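Local coordinates for glucanase (Clostridium thermocellum, PDB 5GXX), which probably hydrolyses internal beta-1,4-glucosidic bonds of cellulose as a family 9 endoglucanase of the cellulosome, at residues A[461-466]-A[571-576]; A[528-533]-A[554-559]. The protein carries 1 engineered substitution. All blocks are in the same frame, centred on the assembly; numbering follows the deposited sequence.

Contact 1 (A[461-466]-A[571-576]); sequences TEIKAL and FSYQGL
Tyr573 reaches from the loop 571-576 to the strand 461-466 and meets Thr461 and Ile463. Its CG stands anti to the backbone N (chi1 -151°, well short of a straight 180°). This torsion lets the ring reach the strand, although the backbones stay far apart: the CA atoms of Thr461 and Tyr573 are 9.1 Å from each other. From CB and CG the chain passes to the ring atoms CD1 and CE1. Tyr573 CD1 lies 4.0 Å from Thr461 CG2 and 4.5 Å from Ile463 CD1. Ile463 CD1 sits at the ring edge, near its plane. Tyr573 CE1 comes closer to the methyl, 3.6 Å from Thr461 CG2, which approaches the ring obliquely. At the tip, Tyr573 OH is 2.8 Å from a water that is also 2.6 Å from Thr461 OG1, so one water bridges the two hydroxyls. Thr461 OG1 has a second partner in Trp565 NE1.

The strand belongs to a beta sheet of the C-terminal cellulose-binding domain, and the loop touches this sheet and, through Ser572 and Tyr573, Tyr485 of strand 481-488 in the facing one. The loop makes a type II beta turn from Tyr573 to Leu576, with Gly575 at positive phi. Leu576 N bonds to Tyr573 O across the turn at 3.1 Å. Leu576 CD1 then meets Ile463 CD1 at 3.8 Å, the two side chains crossing at about a right angle.

Contact 2 (A[528-533]-A[554-559]); sequences YYIKIS and FRIAAP
Ile530 puts its CD1 against both Phe554 and Ile556. This is the tight part of the contact. Ile530 CD1 lies 3.8 Å from Phe554 CD1 and equally near CE1 of the same ring, so it rests by the CD1-CE1 bond and approaches the ring obliquely. The side chains of Ile530 and Phe554 run past each other in opposite directions. CG1 of Ile530 lies between its backbone N and carbonyl carbon (chi1 59°), and the extended chi2 of 171° carries CD1 out to the facing strand. Ile530 CD1 also touches Ile556 CD1 at 4.0 Å.

The packing is looser at Ile532. Its CD1 stays 4.4 Å from Phe554 CE2, on the same side of the ring plane as Ile530 CD1 but near the opposite rim atom. All four of these side chains are buried. The flanking residues are more open: Lys531 and Arg555 are partly exposed, and Arg555, which leaves the backbone away from the facing strand, forms a salt bridge through NH2 with Glu462 OE1.

The strands run nearly antiparallel, at 158°, with their axes 10.7 Å apart at closest approach. That spacing fits two layers of a beta sandwich in the cellulose-binding domain, joined here by apolar side chains. Strand 527-534 lies between strands 515-524 and 481-488 in one layer. In the other, strand 549-557 pairs with strand 460-469, whose Ile463 and Ala465 touch Phe554.

From the N terminus, the chain passes the catalytic family 9 region before reaching strand 460-469, where contact 1 opens. It then runs through strands 481-488 and 515-524 to 527-534, where contact 2 opens. Contact 2 closes at strand 549-557, and contact 1 closes later, in the loop before strand 581-583. Contact 2 is therefore nested within contact 1. Strands 460-469 and 549-557 are sheet neighbours, and the contact centres lie about 11 Å apart. Ile463 N probably bonds to Phe554 O at 2.8 Å. Contact 2 joins this sheet to the facing one, while contact 1 ties it to the late loop.

Contact 1 (A[461-466]-A[571-576])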
loop_
_atom_site.group_PDB
_atom_site.type_symbol
_atom_site.label_atom_id
_atom_site.label_comp_id
_atom_site.label_asym_id
_atom_site.label_seq_id
_atom_site.Cartn_x
_atom_site.Cartn_y
_atom_site.Cartn_z
ATOM N N THR A 461 -17.340 -6.976 -21.525
ATOM C CA THR A 461 -17.095 -7.816 -20.352
ATOM C C THR A 461 -15.737 -7.433 -19.777
ATOM O O THR A 461 -14.778 -7.334 -20.529
ATOM C CB THR A 461 -17.046 -9.301 -20.760
ATOM O OG1 THR A 461 -18.354 -9.726 -21.155
ATOM C CG2 THR A 461 -16.605 -10.185 -19.594
ATOM N N GLU A 462 -15.642 -7.238 -18.462
ATOM C CA GLU A 462 -14.349 -6.997 -17.845
ATOM C C GLU A 462 -14.125 -8.071 -16.790
ATOM O O GLU A 462 -14.962 -8.266 -15.903
ATOM C CB GLU A 462 -14.290 -5.605 -17.217
ATOM C CG GLU A 462 -12.921 -5.252 -16.686
ATOM C CD GLU A 462 -12.875 -3.826 -16.186
ATOM O OE1 GLU A 462 -12.639 -2.907 -17.003
ATOM O OE2 GLU A 462 -13.091 -3.640 -14.972
ATOM N N ILE A 463 -12.977 -8.731 -16.903
ATOM C CA ILE A 463 -12.642 -9.881 -16.058
ATOM C C ILE A 463 -11.487 -9.522 -15.125
ATOM O O ILE A 463 -10.514 -8.907 -15.556
ATOM C CB ILE A 463 -12.214 -11.085 -16.937
ATOM C CG1 ILE A 463 -13.323 -11.550 -17.894
ATOM C CG2 ILE A 463 -11.763 -12.265 -16.076
ATOM C CD1 ILE A 463 -14.621 -11.914 -17.220
ATOM N N LYS A 464 -11.611 -9.895 -13.853
ATOM C CA LYS A 464 -10.466 -9.949 -12.953
ATOM C C LYS A 464 -10.021 -11.412 -12.903
ATOM O O LYS A 464 -10.813 -12.304 -12.576
ATOM C CB LYS A 464 -10.828 -9.416 -11.561
ATOM C CG LYS A 464 -9.734 -9.585 -10.531
ATOM C CD LYS A 464 -10.241 -9.151 -9.172
ATOM C CE LYS A 464 -9.253 -9.437 -8.057
ATOM N NZ LYS A 464 -9.716 -8.821 -6.779
ATOM N N ALA A 465 -8.754 -11.649 -13.234
ATOM C CA ALA A 465 -8.244 -13.023 -13.275
ATOM C C ALA A 465 -6.925 -13.173 -12.516
ATOM O O ALA A 465 -6.000 -12.387 -12.691
ATOM C CB ALA A 465 -8.084 -13.461 -14.720
ATOM N N LEU A 466 -6.860 -14.210 -11.682
ATOM C CA LEU A 466 -5.670 -14.502 -10.895
ATOM C C LEU A 466 -5.134 -15.856 -11.333
ATOM O O LEU A 466 -5.781 -16.875 -11.108
ATOM C CB LEU A 466 -6.030 -14.566 -9.408
ATOM C CG LEU A 466 -5.852 -13.251 -8.644
ATOM C CD1 LEU A 466 -6.819 -12.163 -9.115
ATOM C CD2 LEU A 466 -6.037 -13.553 -7.150
ATOM N N PHE A 571 -17.792 -19.325 -23.652
ATOM C CA PHE A 571 -17.315 -20.506 -22.922
ATOM C C PHE A 571 -16.673 -20.147 -21.579
ATOM O O PHE A 571 -16.942 -20.777 -20.558
ATOM C CB PHE A 571 -16.344 -21.309 -23.792
ATOM C CG PHE A 571 -15.756 -22.528 -23.109
ATOM C CD1 PHE A 571 -14.586 -22.430 -22.369
ATOM C CD2 PHE A 571 -16.366 -23.773 -23.233
ATOM C CE1 PHE A 571 -14.039 -23.552 -21.755
ATOM C CE2 PHE A 571 -15.834 -24.898 -22.621
ATOM C CZ PHE A 571 -14.667 -24.788 -21.879
ATOM N N SER A 572 -15.848 -19.104 -21.557
ATOM C CA SER A 572 -15.142 -18.767 -20.329
ATOM C C SER A 572 -15.912 -17.916 -19.325
ATOM O O SER A 572 -15.453 -17.723 -18.207
ATOM C CB SER A 572 -13.796 -18.138 -20.666
ATOM O OG SER A 572 -13.025 -19.080 -21.373
ATOM N N TYR A 573 -17.086 -17.426 -19.714
ATOM C CA TYR A 573 -17.964 -16.700 -18.800
ATOM C C TYR A 573 -18.790 -17.616 -17.903
ATOM O O TYR A 573 -19.345 -17.165 -16.897
ATOM C CB TYR A 573 -18.916 -15.833 -19.625
ATOM C CG TYR A 573 -19.413 -14.567 -18.962
ATOM C CD1 TYR A 573 -18.537 -13.523 -18.662
ATOM C CD2 TYR A 573 -20.768 -14.392 -18.684
ATOM C CE1 TYR A 573 -19.010 -12.337 -18.100
ATOM C CE2 TYR A 573 -21.241 -13.220 -18.118
ATOM C CZ TYR A 573 -20.361 -12.193 -17.830
ATOM O OH TYR A 573 -20.839 -11.026 -17.269
ATOM N N GLN A 574 -18.873 -18.894 -18.260
ATOM C CA GLN A 574 -19.772 -19.815 -17.568
ATOM C C GLN A 574 -19.482 -19.863 -16.082
ATOM O O GLN A 574 -18.338 -20.083 -15.683
ATOM C CB GLN A 574 -19.633 -21.238 -18.102
ATOM C CG GLN A 574 -19.877 -21.414 -19.577
ATOM C CD GLN A 574 -19.665 -22.859 -19.996
ATOM O OE1 GLN A 574 -18.671 -23.189 -20.644
ATOM N NE2 GLN A 574 -20.596 -23.731 -19.608
ATOM N N GLY A 575 -20.518 -19.665 -15.273
ATOM C CA GLY A 575 -20.406 -19.813 -13.826
ATOM C C GLY A 575 -19.742 -18.665 -13.090
ATOM O O GLY A 575 -19.737 -18.658 -11.856
ATOM N N LEU A 576 -19.212 -17.680 -13.815
ATOM C CA LEU A 576 -18.531 -16.557 -13.163
ATOM C C LEU A 576 -19.514 -15.700 -12.381
ATOM O O LEU A 576 -20.643 -15.468 -12.819
ATOM C CB LEU A 576 -17.757 -15.670 -14.150
ATOM C CG LEU A 576 -16.564 -16.289 -14.881
ATOM C CD1 LEU A 576 -15.835 -15.220 -15.686
ATOM C CD2 LEU A 576 -15.610 -16.968 -13.902
HETATM O O HOH W 1 -19.919 -9.108 -19.141
#

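Contact 2 (A[528-533]-A[554-559])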
loop_
_atom_site.group_PDB
_atom_site.type_symbol
_atom_site.label_atom_id
_atom_site.label_comp_id
_atom_site.label_asym_id
_atom_site.label_seq_id
_atom_site.Cartn_x
_atom_site.Cartn_y
_atom_site.Cartn_z
ATOM N N TYR A 528 -13.819 -17.795 -30.508
ATOM C CA TYR A 528 -12.570 -17.050 -30.540
ATOM C C TYR A 528 -11.998 -16.981 -29.127
ATOM O O TYR A 528 -12.711 -17.258 -28.155
ATOM C CB TYR A 528 -12.814 -15.635 -31.082
ATOM C CG TYR A 528 -13.151 -15.569 -32.557
ATOM C CD1 TYR A 528 -14.414 -15.913 -33.026
ATOM C CD2 TYR A 528 -12.203 -15.138 -33.472
ATOM C CE1 TYR A 528 -14.713 -15.852 -34.389
ATOM C CE2 TYR A 528 -12.487 -15.062 -34.830
ATOM C CZ TYR A 528 -13.743 -15.422 -35.277
ATOM O OH TYR A 528 -14.006 -15.346 -36.622
ATOM N N TYR A 529 -10.724 -16.619 -29.002
ATOM C CA TYR A 529 -10.131 -16.478 -27.670
ATOM C C TYR A 529 -8.996 -15.464 -27.636
ATOM O O TYR A 529 -8.397 -15.124 -28.662
ATOM C CB TYR A 529 -9.619 -17.833 -27.143
ATOM C CG TYR A 529 -8.438 -18.390 -27.903
ATOM C CD1 TYR A 529 -8.609 -19.002 -29.144
ATOM C CD2 TYR A 529 -7.146 -18.281 -27.405
ATOM C CE1 TYR A 529 -7.525 -19.502 -29.863
ATOM C CE2 TYR A 529 -6.058 -18.795 -28.101
ATOM C CZ TYR A 529 -6.252 -19.397 -29.328
ATOM O OH TYR A 529 -5.162 -19.889 -30.008
ATOM N N ILE A 530 -8.688 -15.021 -26.424
ATOM C CA ILE A 530 -7.417 -14.356 -26.163
ATOM C C ILE A 530 -6.634 -15.267 -25.232
ATOM O O ILE A 530 -7.215 -16.014 -24.428
ATOM C CB ILE A 530 -7.564 -12.930 -25.572
ATOM C CG1 ILE A 530 -8.332 -12.937 -24.245
ATOM C CG2 ILE A 530 -8.196 -12.013 -26.617
ATOM C CD1 ILE A 530 -8.329 -11.596 -23.487
ATOM N N LYS A 531 -5.322 -15.231 -25.413
ATOM C CA LYS A 531 -4.410 -15.929 -24.527
ATOM C C LYS A 531 -3.672 -14.852 -23.744
ATOM O O LYS A 531 -3.162 -13.895 -24.330
ATOM C CB LYS A 531 -3.390 -16.744 -25.324
ATOM C CG LYS A 531 -2.343 -17.403 -24.426
ATOM C CD LYS A 531 -1.384 -18.274 -25.227
ATOM C CE LYS A 531 -2.014 -19.594 -25.660
ATOM N NZ LYS A 531 -2.558 -20.377 -24.508
ATOM N N ILE A 532 -3.595 -15.061 -22.433
ATOM C CA ILE A 532 -2.827 -14.228 -21.508
ATOM C C ILE A 532 -1.578 -15.041 -21.173
ATOM O O ILE A 532 -1.703 -16.141 -20.636
ATOM C CB ILE A 532 -3.644 -13.943 -20.216
ATOM C CG1 ILE A 532 -4.877 -13.043 -20.442
ATOM C CG2 ILE A 532 -2.777 -13.273 -19.172
ATOM C CD1 ILE A 532 -5.947 -13.595 -21.368
ATOM N N SER A 533 -0.397 -14.530 -21.522
ATOM C CA SER A 533 0.871 -15.236 -21.315
ATOM C C SER A 533 1.782 -14.491 -20.345
ATOM O O SER A 533 1.999 -13.286 -20.504
ATOM C CB SER A 533 1.625 -15.393 -22.647
ATOM O OG SER A 533 0.870 -16.181 -23.555
ATOM N N PHE A 554 -8.777 -7.444 -17.442
ATOM C CA PHE A 554 -8.850 -7.152 -18.866
ATOM C C PHE A 554 -10.289 -6.925 -19.280
ATOM O O PHE A 554 -11.217 -7.475 -18.681
ATOM C CB PHE A 554 -8.166 -8.240 -19.703
ATOM C CG PHE A 554 -8.741 -9.624 -19.531
ATOM C CD1 PHE A 554 -9.790 -10.059 -20.322
ATOM C CD2 PHE A 554 -8.195 -10.507 -18.607
ATOM C CE1 PHE A 554 -10.300 -11.343 -20.197
ATOM C CE2 PHE A 554 -8.704 -11.792 -18.459
ATOM C CZ PHE A 554 -9.755 -12.218 -19.254
ATOM N N ARG A 555 -10.445 -6.072 -20.285
ATOM C CA ARG A 555 -11.756 -5.740 -20.828
ATOM C C ARG A 555 -11.790 -6.097 -22.309
ATOM O O ARG A 555 -10.839 -5.803 -23.046
ATOM C CB ARG A 555 -12.010 -4.240 -20.633
ATOM C CG ARG A 555 -13.373 -3.757 -21.113
ATOM C CD ARG A 555 -13.546 -2.237 -20.966
ATOM N NE ARG A 555 -13.510 -1.843 -19.562
ATOM C CZ ARG A 555 -13.917 -0.664 -19.095
ATOM N NH1 ARG A 555 -14.416 0.245 -19.915
ATOM N NH2 ARG A 555 -13.843 -0.410 -17.793
ATOM N N ILE A 556 -12.880 -6.735 -22.730
ATOM C CA ILE A 556 -13.136 -7.036 -24.137
ATOM C C ILE A 556 -14.424 -6.293 -24.483
ATOM O O ILE A 556 -15.461 -6.539 -23.876
ATOM C CB ILE A 556 -13.254 -8.561 -24.338
ATOM C CG1 ILE A 556 -11.996 -9.265 -23.811
ATOM C CG2 ILE A 556 -13.511 -8.899 -25.810
ATOM C CD1 ILE A 556 -12.197 -10.733 -23.439
ATOM N N ALA A 557 -14.345 -5.350 -25.418
ATOM C CA ALA A 557 -15.423 -4.370 -25.601
ATOM C C ALA A 557 -15.826 -4.207 -27.061
ATOM O O ALA A 557 -14.980 -4.032 -27.933
ATOM C CB ALA A 557 -15.024 -3.012 -25.031
ATOM N N ALA A 558 -17.126 -4.290 -27.308
ATOM C CA ALA A 558 -17.725 -3.790 -28.541
ATOM C C ALA A 558 -17.819 -2.270 -28.423
ATOM O O ALA A 558 -17.660 -1.727 -27.328
ATOM C CB ALA A 558 -19.095 -4.385 -28.705
ATOM N N PRO A 559 -18.061 -1.570 -29.546
ATOM C CA PRO A 559 -18.093 -0.109 -29.499
ATOM C C PRO A 559 -19.116 0.440 -28.511
ATOM O O PRO A 559 -20.192 -0.142 -28.349
ATOM C CB PRO A 559 -18.433 0.271 -30.945
ATOM C CG PRO A 559 -17.850 -0.845 -31.744
ATOM C CD PRO A 559 -18.123 -2.072 -30.931
#